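Local coordinates for phosphatidylethanolamine-binding protein, putative (Plasmodium falciparum, PDB 2R77), which probably binds phosphatidylethanolamine and may also regulate protein kinases, at residues 20-23 with 24-27; 121-124 with 125-129; 181-184 with 185-189. One frame throughout, in Å; residues are numbered along the deposited sequence.

How the contacts relate
Contacts 1 and 3 both sit at the start of a helix, 22-27 and 185-191, and in each a hydroxyl at the N-cap takes the N-H three residues on; contact 1 adds a returning glutamate bond, making the cap reciprocal. Each is partly buried, with one apolar flank against strands of the five-stranded sheet. Contact 2 differs: it is a surface beta turn between strand 118-120 of the three-stranded sheet and strand 128-131 of the five-stranded one, and its side-chain acceptor is a sulfur. Contacts 1 and 2 lie on opposite sides of the chain's centre, their own centres about 29 Å apart, and none of the three touches another.

Contact 1: 20-23 with 24-27; sequences PTIS and ELKK
Thr21 and Glu24 trade bonds in both directions: each side chain accepts from the other's backbone N-H. This is a capping box, with Thr21 at the N-cap of helix 22-27. The N-H of Glu24 points almost straight at Thr21 OG1, with N and OG1 3.1 Å apart and an N-H...O angle of 169°. The hydroxyl reaches it because chi1 of Thr21 is 68°, which sets OG1 between the backbone N and the carbonyl carbon and leaves CG2 beside the N.

In return, Thr21 N gives its hydrogen to Glu24 OE2 at 3.1 Å, meeting that oxygen on its anti side and 25° out of the carboxylate plane. With CG beside its backbone N and the chain extended beyond it, Glu24 carries OE2 back to Thr21 N, and the two side chains cross at about a right angle. The other carboxylate oxygen, OE1, is hydrogen-bonded to His58 ND1, which ties the cap to a neighbouring loop and fixes the rotation of the carboxylate.

Behind the box the ordinary helical ladder begins, with Leu25 N to Thr21 O at 2.9 Å and Lys26 N to Ile22 O at 2.8 Å. On the buried flank, Leu25 CD2 meets the ring of Pro20 at CB, 4.1 Å away, while its other branch, CD1, faces Ile22 CD1. Leu25 and Pro20 both rest on Trp201 of strand 196-201, and Leu25 also touches Ile30 and Ile31 of helix 30-33; the short helix is thus seated against the sheet's edge strand by its apolar side. On the exposed flank the aliphatic part of Lys26 runs past Ile22, with CE 4.0 Å from Ile22 CG2.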
loop_
_atom_site.group_PDB
_atom_site.type_symbol
_atom_site.label_atom_id
_atom_site.label_comp_id
_atom_site.label_asym_id
_atom_site.label_seq_id
_atom_site.Cartn_x
_atom_site.Cartn_y
_atom_site.Cartn_z
ATOM N N PRO A 20 10.342 -7.589 5.301
ATOM C CA PRO A 20 10.464 -8.664 4.306
ATOM C C PRO A 20 11.786 -8.631 3.532
ATOM O O PRO A 20 12.282 -7.570 3.187
ATOM C CB PRO A 20 9.259 -8.439 3.375
ATOM C CG PRO A 20 8.826 -7.044 3.616
ATOM C CD PRO A 20 9.194 -6.698 5.029
ATOM N N THR A 21 12.358 -9.809 3.305
ATOM C CA THR A 21 13.613 -9.916 2.561
ATOM C C THR A 21 13.328 -9.917 1.057
ATOM O O THR A 21 12.196 -10.180 0.616
ATOM C CB THR A 21 14.346 -11.230 2.911
ATOM O OG1 THR A 21 13.592 -12.340 2.399
ATOM C CG2 THR A 21 14.493 -11.382 4.445
ATOM N N ILE A 22 14.370 -9.647 0.275
ATOM C CA ILE A 22 14.307 -9.755 -1.188
ATOM C C ILE A 22 13.777 -11.133 -1.614
ATOM O O ILE A 22 12.934 -11.235 -2.522
ATOM C CB ILE A 22 15.683 -9.438 -1.847
ATOM C CG1 ILE A 22 16.138 -8.006 -1.525
ATOM C CG2 ILE A 22 15.663 -9.687 -3.361
ATOM C CD1 ILE A 22 15.210 -6.887 -2.036
ATOM N N SER A 23 14.252 -12.187 -0.950
ATOM C CA SER A 23 13.748 -13.547 -1.194
ATOM C C SER A 23 12.230 -13.674 -0.993
ATOM O O SER A 23 11.532 -14.240 -1.845
ATOM C CB SER A 23 14.482 -14.576 -0.311
ATOM O OG SER A 23 13.855 -15.861 -0.382
ATOM N N GLU A 24 11.725 -13.174 0.133
ATOM C CA GLU A 24 10.285 -13.179 0.397
ATOM C C GLU A 24 9.504 -12.380 -0.653
ATOM O O GLU A 24 8.426 -12.814 -1.090
ATOM C CB GLU A 24 9.969 -12.624 1.789
ATOM C CG GLU A 24 10.386 -13.511 2.944
ATOM C CD GLU A 24 9.996 -12.894 4.265
ATOM O OE1 GLU A 24 8.944 -13.313 4.820
ATOM O OE2 GLU A 24 10.720 -11.974 4.727
ATOM N N LEU A 25 10.045 -11.228 -1.054
ATOM C CA LEU A 25 9.396 -10.386 -2.071
ATOM C C LEU A 25 9.360 -11.109 -3.408
ATOM O O LEU A 25 8.360 -11.062 -4.122
ATOM C CB LEU A 25 10.112 -9.042 -2.229
ATOM C CG LEU A 25 10.123 -8.110 -1.005
ATOM C CD1 LEU A 25 11.081 -6.938 -1.199
ATOM C CD2 LEU A 25 8.695 -7.645 -0.632
ATOM N N LYS A 26 10.455 -11.776 -3.756
ATOM C CA LYS A 26 10.493 -12.529 -5.016
ATOM C C LYS A 26 9.559 -13.739 -5.014
ATOM O O LYS A 26 8.989 -14.089 -6.053
ATOM C CB LYS A 26 11.928 -12.916 -5.375
ATOM C CG LYS A 26 12.777 -11.705 -5.758
ATOM C CD LYS A 26 14.163 -12.072 -6.273
ATOM C CE LYS A 26 14.772 -10.888 -7.020
ATOM N NZ LYS A 26 16.228 -11.030 -7.315
ATOM N N LYS A 27 9.366 -14.340 -3.839
ATOM C CA LYS A 27 8.511 -15.517 -3.691
ATOM C C LYS A 27 7.075 -15.265 -4.203
ATOM O O LYS A 27 6.492 -16.120 -4.872
ATOM C CB LYS A 27 8.505 -16.014 -2.240
ATOM C CG LYS A 27 7.559 -17.191 -2.006
ATOM C CD LYS A 27 7.466 -17.576 -0.535
ATOM C CE LYS A 27 6.073 -18.132 -0.212
ATOM N NZ LYS A 27 5.679 -19.280 -1.089
#

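Contact 2: 121-124 with 125-129; sequences KGTQ and KNCVT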
loop_
_atom_site.group_PDB
_atom_site.type_symbol
_atom_site.label_atom_id
_atom_site.label_comp_id
_atom_site.label_asym_id
_atom_site.label_seq_id
_atom_site.Cartn_x
_atom_site.Cartn_y
_atom_site.Cartn_z
ATOM N N LYS A 121 -7.641 2.988 13.495
ATOM C CA LYS A 121 -8.744 3.088 12.542
ATOM C C LYS A 121 -8.423 4.148 11.470
ATOM O O LYS A 121 -9.239 4.997 11.113
ATOM C CB LYS A 121 -10.066 3.361 13.282
ATOM C CG LYS A 121 -10.422 2.245 14.266
ATOM C CD LYS A 121 -11.758 2.459 14.969
ATOM C CE LYS A 121 -12.028 1.295 15.903
ATOM N NZ LYS A 121 -13.394 1.356 16.497
ATOM N N GLY A 122 -7.187 4.068 10.978
ATOM C CA GLY A 122 -6.730 4.838 9.833
ATOM C C GLY A 122 -6.208 6.244 10.018
ATOM O O GLY A 122 -5.855 6.889 9.041
ATOM N N THR A 123 -6.146 6.740 11.252
ATOM C CA THR A 123 -5.713 8.129 11.451
ATOM C C THR A 123 -4.803 8.283 12.659
ATOM O O THR A 123 -4.682 7.370 13.484
ATOM C CB THR A 123 -6.929 9.103 11.597
ATOM O OG1 THR A 123 -7.678 8.755 12.769
ATOM C CG2 THR A 123 -7.862 9.045 10.362
ATOM N N GLN A 124 -4.157 9.439 12.732
ATOM C CA GLN A 124 -3.416 9.860 13.919
ATOM C C GLN A 124 -3.394 11.381 13.872
ATOM O O GLN A 124 -3.693 11.974 12.842
ATOM C CB GLN A 124 -1.994 9.294 13.897
ATOM C CG GLN A 124 -1.118 9.888 12.790
ATOM C CD GLN A 124 0.308 9.359 12.785
ATOM O OE1 GLN A 124 1.243 10.096 12.437
ATOM N NE2 GLN A 124 0.491 8.096 13.151
ATOM N N LYS A 125 -3.053 12.023 14.984
ATOM C CA LYS A 125 -2.960 13.477 14.992
ATOM C C LYS A 125 -2.051 13.943 13.869
ATOM O O LYS A 125 -0.954 13.396 13.693
ATOM C CB LYS A 125 -2.416 13.983 16.336
ATOM C CG LYS A 125 -3.447 14.689 17.173
ATOM C CD LYS A 125 -2.890 15.156 18.517
ATOM C CE LYS A 125 -4.037 15.371 19.509
ATOM N NZ LYS A 125 -5.290 15.801 18.795
ATOM N N ASN A 126 -2.525 14.939 13.119
ATOM C CA ASN A 126 -1.781 15.615 12.049
ATOM C C ASN A 126 -1.650 14.852 10.733
ATOM O O ASN A 126 -1.064 15.359 9.779
ATOM C CB ASN A 126 -0.396 16.056 12.524
ATOM C CG ASN A 126 -0.475 17.000 13.705
ATOM O OD1 ASN A 126 -1.424 17.792 13.819
ATOM N ND2 ASN A 126 0.502 16.918 14.589
ATOM N N CYS A 127 -2.186 13.642 10.667
ATOM C CA CYS A 127 -2.150 12.954 9.386
ATOM C C CYS A 127 -3.061 13.696 8.390
ATOM O O CYS A 127 -3.959 14.471 8.779
ATOM C CB CYS A 127 -2.531 11.478 9.533
ATOM S SG CYS A 127 -4.285 11.165 9.606
ATOM N N VAL A 128 -2.789 13.489 7.107
ATOM C CA VAL A 128 -3.585 14.028 6.028
ATOM C C VAL A 128 -4.021 12.840 5.147
ATOM O O VAL A 128 -3.190 12.146 4.568
ATOM C CB VAL A 128 -2.785 15.064 5.186
ATOM C CG1 VAL A 128 -3.651 15.622 4.064
ATOM C CG2 VAL A 128 -2.274 16.209 6.094
ATOM N N THR A 129 -5.322 12.583 5.108
ATOM C CA THR A 129 -5.846 11.523 4.260
ATOM C C THR A 129 -6.060 12.097 2.869
ATOM O O THR A 129 -6.992 12.875 2.645
ATOM C CB THR A 129 -7.159 10.937 4.843
ATOM O OG1 THR A 129 -6.885 10.386 6.131
ATOM C CG2 THR A 129 -7.709 9.852 3.932
HETATM O O HOH W 1 -7.037 7.567 6.672
#
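Gln124 CG and Cys127 SG are each set between their own backbone N and carbonyl carbon, chi1 68° for the glutamine and 81° for the cysteine. For Cys127 this swings SG back across the turn to Gln124 N, whose hydrogen points at the sulfur with an N-H...S angle of 168°. At 3.6 Å from N to SG the bond has the length expected of a sulfur acceptor. SG also packs on Thr123, 3.8 Å from its CA.

The turn itself is a type II beta turn from Gln124 to Cys127, with Asn126 in the positive-phi position. Cys127 N closes it on Gln124 O at 3.1 Å, approaching from above the carbonyl plane. Gln124 CG lies 3.9 Å from Cys127 CB. The Gln124 side chain is extended beyond CG, and its amide reaches the connection between strands 104-114 and 118-120: NE2 donates to Glu118 O and Thr116 O, and OE1 takes a weak bond from Lys115 N. Where the two arms spread apart, a water donates to Gly122 O at 2.7 Å and is hydrogen-bonded to Thr129 OG1.

Gln124 therefore has partners at its backbone N and O and at both ends of its amide. Gln124 and Cys127 also pack on Ile114 and Val111 of strand 104-114, while polar bonds close this surface turn, one of them a probably modest N-H...S bond.

Contact 3: 181-184 with 185-189; sequences NYES and VHNIA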
loop_
_atom_site.group_PDB
_atom_site.type_symbol
_atom_site.label_atom_id
_atom_site.label_comp_id
_atom_site.label_asym_id
_atom_site.label_seq_id
_atom_site.Cartn_x
_atom_site.Cartn_y
_atom_site.Cartn_z
ATOM N N ASN A 181 -2.995 8.762 -17.659
ATOM C CA ASN A 181 -2.052 9.352 -16.697
ATOM C C ASN A 181 -1.662 8.363 -15.597
ATOM O O ASN A 181 -1.273 8.782 -14.488
ATOM C CB ASN A 181 -2.630 10.612 -16.054
ATOM C CG ASN A 181 -3.054 11.660 -17.078
ATOM O OD1 ASN A 181 -2.278 12.037 -17.963
ATOM N ND2 ASN A 181 -4.288 12.151 -16.947
ATOM N N TYR A 182 -1.766 7.069 -15.910
ATOM C CA TYR A 182 -1.426 6.002 -14.960
ATOM C C TYR A 182 0.019 6.120 -14.484
ATOM O O TYR A 182 0.915 6.310 -15.300
ATOM C CB TYR A 182 -1.649 4.625 -15.575
ATOM C CG TYR A 182 -1.190 3.480 -14.685
ATOM C CD1 TYR A 182 -1.880 3.161 -13.506
ATOM C CD2 TYR A 182 -0.051 2.728 -15.007
ATOM C CE1 TYR A 182 -1.448 2.123 -12.684
ATOM C CE2 TYR A 182 0.381 1.679 -14.196
ATOM C CZ TYR A 182 -0.324 1.380 -13.047
ATOM O OH TYR A 182 0.089 0.349 -12.245
ATOM N N GLU A 183 0.232 6.025 -13.171
ATOM C CA GLU A 183 1.574 5.884 -12.613
ATOM C C GLU A 183 1.553 4.855 -11.496
ATOM O O GLU A 183 0.756 4.974 -10.540
ATOM C CB GLU A 183 2.121 7.213 -12.069
ATOM C CG GLU A 183 2.170 8.359 -13.072
ATOM C CD GLU A 183 3.255 8.231 -14.128
ATOM O OE1 GLU A 183 4.126 7.334 -14.040
ATOM O OE2 GLU A 183 3.222 9.051 -15.061
ATOM N N SER A 184 2.410 3.848 -11.612
ATOM C CA SER A 184 2.571 2.875 -10.532
ATOM C C SER A 184 3.104 3.572 -9.274
ATOM O O SER A 184 3.759 4.599 -9.380
ATOM C CB SER A 184 3.584 1.815 -10.944
ATOM O OG SER A 184 4.867 2.421 -11.092
ATOM N N VAL A 185 2.869 2.992 -8.096
ATOM C CA VAL A 185 3.447 3.578 -6.886
ATOM C C VAL A 185 4.977 3.743 -6.988
ATOM O O VAL A 185 5.513 4.770 -6.547
ATOM C CB VAL A 185 3.042 2.827 -5.583
ATOM C CG1 VAL A 185 3.728 3.473 -4.367
ATOM C CG2 VAL A 185 1.544 2.857 -5.417
ATOM N N HIS A 186 5.670 2.760 -7.579
ATOM C CA HIS A 186 7.105 2.920 -7.853
ATOM C C HIS A 186 7.366 4.252 -8.566
ATOM O O HIS A 186 8.211 5.050 -8.135
ATOM C CB HIS A 186 7.609 1.767 -8.707
ATOM C CG HIS A 186 8.981 1.993 -9.255
ATOM N ND1 HIS A 186 10.122 1.777 -8.511
ATOM C CD2 HIS A 186 9.395 2.388 -10.479
ATOM C CE1 HIS A 186 11.183 2.046 -9.255
ATOM N NE2 HIS A 186 10.768 2.429 -10.448
ATOM N N ASN A 187 6.618 4.499 -9.638
ATOM C CA ASN A 187 6.758 5.751 -10.404
ATOM C C ASN A 187 6.276 7.028 -9.710
ATOM O O ASN A 187 6.923 8.095 -9.807
ATOM C CB ASN A 187 6.154 5.599 -11.784
ATOM C CG ASN A 187 7.050 4.791 -12.712
ATOM O OD1 ASN A 187 8.291 4.788 -12.571
ATOM N ND2 ASN A 187 6.438 4.125 -13.672
ATOM N N ILE A 188 5.167 6.928 -8.986
ATOM C CA ILE A 188 4.756 8.024 -8.098
ATOM C C ILE A 188 5.875 8.394 -7.119
ATOM O O ILE A 188 6.160 9.590 -6.929
ATOM C CB ILE A 188 3.467 7.698 -7.334
ATOM C CG1 ILE A 188 2.324 7.487 -8.318
ATOM C CG2 ILE A 188 3.125 8.812 -6.310
ATOM C CD1 ILE A 188 1.068 6.904 -7.630
ATOM N N ALA A 189 6.519 7.387 -6.511
ATOM C CA ALA A 189 7.623 7.648 -5.579
ATOM C C ALA A 189 8.787 8.348 -6.298
ATOM O O ALA A 189 9.405 9.271 -5.734
ATOM C CB ALA A 189 8.086 6.391 -4.932
#
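Ser184 O receives the shortest sound bond here, from Ile188 N at 2.7 Å, nearly straight at 171°. The hydroxyl of the same serine does the capping: Asn187 N, one residue before Ile188, donates to Ser184 OG at 3.1 Å. A chi1 of 65° folds OG back over the main chain, where it can meet that N-H.

Ser184 is thus the N-cap of helix 185-191, and the serine satisfies two of its first-turn N-H groups, one with its side chain and one with its carbonyl. A third, Val185 N, is taken by Glu105 OE1 from strand 104-114, so a carboxylate also faces the helix start, where its negative charge would suit the helix dipole.

Glu183, just before the cap, bends at chi2 (-73°) and brings OE1 to 3.5 Å from Asn187 CB; the two side chains cross at about a right angle. Its CB packs against Ile188 CG1 at 3.8 Å, and Ile188 CD1 lies 3.5 Å from Glu183 O. Ile188 continues inward onto Ile107, while Val185 reaches Phe89 and Val91 of strand 84-95. On the loop side, Ser184 N sits 3.9 Å above the ring plane of Tyr182, offset toward the rim.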